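Local coordinates for PAC2 family protein (Streptomyces avermitilis, PDB 3MNF), which is of unknown function but belongs to the PAC2 family, whose relatives include proteasome assembly chaperones, at residues 70-75 with 84-89. Sequence-based numbering, arbitrary orientation.
Sequences TRLSVV and DLVLVR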
# COMPACT_ATOMS: atom_id res chain seq x y z
N THR A 70 -11.62 7.52 13.39
CA THR A 70 -11.07 8.29 14.48
C THR A 70 -11.15 9.69 13.95
O THR A 70 -10.59 9.99 12.89
CB THR A 70 -9.61 7.91 14.76
OG1 THR A 70 -9.58 6.56 15.24
CG2 THR A 70 -9.00 8.81 15.79
N ARG A 71 -11.89 10.54 14.66
CA ARG A 71 -12.20 11.85 14.14
C ARG A 71 -11.56 12.91 15.01
O ARG A 71 -11.49 12.76 16.23
CB ARG A 71 -13.70 12.01 14.04
CG ARG A 71 -14.16 13.18 13.19
CD ARG A 71 -15.65 13.07 12.82
NE ARG A 71 -16.09 11.67 12.67
CZ ARG A 71 -16.33 11.06 11.51
NH1 ARG A 71 -16.20 11.72 10.35
NH2 ARG A 71 -16.72 9.79 11.52
N LEU A 72 -11.07 13.97 14.37
CA LEU A 72 -10.43 15.09 15.06
C LEU A 72 -11.26 16.39 15.00
O LEU A 72 -11.69 16.81 13.92
CB LEU A 72 -9.04 15.34 14.50
CG LEU A 72 -7.98 14.24 14.67
CD1 LEU A 72 -7.96 13.29 13.47
CD2 LEU A 72 -6.60 14.83 14.86
N SER A 73 -11.47 17.02 16.15
CA SER A 73 -12.15 18.31 16.22
C SER A 73 -11.45 19.27 17.18
O SER A 73 -10.70 18.82 18.05
CB SER A 73 -13.59 18.13 16.68
OG SER A 73 -13.64 17.65 18.00
N VAL A 74 -11.70 20.57 16.99
CA VAL A 74 -11.13 21.66 17.81
C VAL A 74 -12.18 22.26 18.71
O VAL A 74 -13.28 22.60 18.26
CB VAL A 74 -10.68 22.87 16.97
CG1 VAL A 74 -9.64 23.67 17.72
CG2 VAL A 74 -10.14 22.46 15.63
N VAL A 75 -11.84 22.43 19.98
CA VAL A 75 -12.67 23.19 20.89
C VAL A 75 -11.91 24.43 21.31
O VAL A 75 -10.69 24.40 21.46
CB VAL A 75 -13.19 22.35 22.12
CG1 VAL A 75 -14.09 21.22 21.67
CG2 VAL A 75 -12.06 21.80 22.93
N ASP A 84 -6.90 26.39 22.93
CA ASP A 84 -7.47 25.42 22.01
C ASP A 84 -7.18 24.00 22.47
O ASP A 84 -6.07 23.71 22.94
CB ASP A 84 -7.03 25.68 20.56
CG ASP A 84 -7.82 26.84 19.90
OD1 ASP A 84 -9.09 26.75 19.82
OD2 ASP A 84 -7.19 27.84 19.46
N LEU A 85 -8.20 23.15 22.39
CA LEU A 85 -8.03 21.72 22.62
C LEU A 85 -8.35 20.94 21.35
O LEU A 85 -9.24 21.31 20.58
CB LEU A 85 -8.90 21.23 23.78
CG LEU A 85 -8.27 21.01 25.15
CD1 LEU A 85 -7.44 22.17 25.58
CD2 LEU A 85 -9.33 20.76 26.19
N VAL A 86 -7.60 19.87 21.12
CA VAL A 86 -7.77 19.05 19.95
C VAL A 86 -8.28 17.72 20.47
O VAL A 86 -7.57 17.02 21.20
CB VAL A 86 -6.44 18.84 19.21
CG1 VAL A 86 -6.59 17.84 18.10
CG2 VAL A 86 -5.93 20.17 18.65
N LEU A 87 -9.52 17.38 20.13
CA LEU A 87 -10.10 16.14 20.65
C LEU A 87 -9.99 15.04 19.60
O LEU A 87 -10.19 15.29 18.40
CB LEU A 87 -11.55 16.35 21.07
CG LEU A 87 -11.75 17.47 22.09
CD1 LEU A 87 -13.20 17.68 22.40
CD2 LEU A 87 -10.99 17.17 23.35
N VAL A 88 -9.65 13.84 20.06
CA VAL A 88 -9.54 12.72 19.17
C VAL A 88 -10.47 11.64 19.66
O VAL A 88 -10.26 11.10 20.73
CB VAL A 88 -8.11 12.19 19.13
CG1 VAL A 88 -8.01 10.94 18.25
CG2 VAL A 88 -7.17 13.28 18.63
N ARG A 89 -11.49 11.33 18.86
CA ARG A 89 -12.49 10.34 19.23
C ARG A 89 -12.44 9.17 18.27
O ARG A 89 -12.87 9.28 17.11
CB ARG A 89 -13.86 10.97 19.21
CG ARG A 89 -14.02 12.01 20.29
CD ARG A 89 -15.36 12.69 20.24
NE ARG A 89 -16.44 11.71 20.36
CZ ARG A 89 -17.68 11.92 19.95
NH1 ARG A 89 -18.01 13.08 19.40
NH2 ARG A 89 -18.59 10.97 20.10
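R71, S73 and V75 face R89, L87 and L85 as three hydrogen-bonded antiparallel pairs, each joined by two backbone bonds. Within the middle pair, L87 N donates to S73 O at 2.8 Å and S73 N to L87 O at 3.1 Å.

Side chains alternate between the two faces. V75 uses both branches: CG1 meets L87 CD1 at 3.7 Å, the side chains crossing at about a right angle, while CG2, set between backbone N and carbonyl carbon (chi1 of CG1 -64°), abuts L85 CB. Beta-branched valine keeps this wide apolar surface close to the backbone. On the other face L72 lies alongside V88, both pointing the same way, with CD2 4.1 Å from V88 CG2. V88's other methyl, CG1, meets T70 CG2, which stands anti to T70's own backbone N; this rotamer lets T70 OG1 hydrogen-bond Y47 OH while its methyl packs on V88.

Further out, helix 97-111 covers the T70, L72, V86 and V88 face through F100, F107, L111 and L104, and V26 and L29 of helix 21-32 pack on L87. Apolar L72, L87 and V88 suit these buried places between strand and helix. Small, polar S73 suits its buried place by hydrogen-bonding D30 through OG, and R71 NH1 forms a salt bridge to E110 of the second subunit. Strands 70-78 and 82-91, consecutive and antiparallel, form a beta hairpin; strands 36-40 and 7-13 flank it within a mixed sheet covered by helices on both faces, an alpha/beta sandwich.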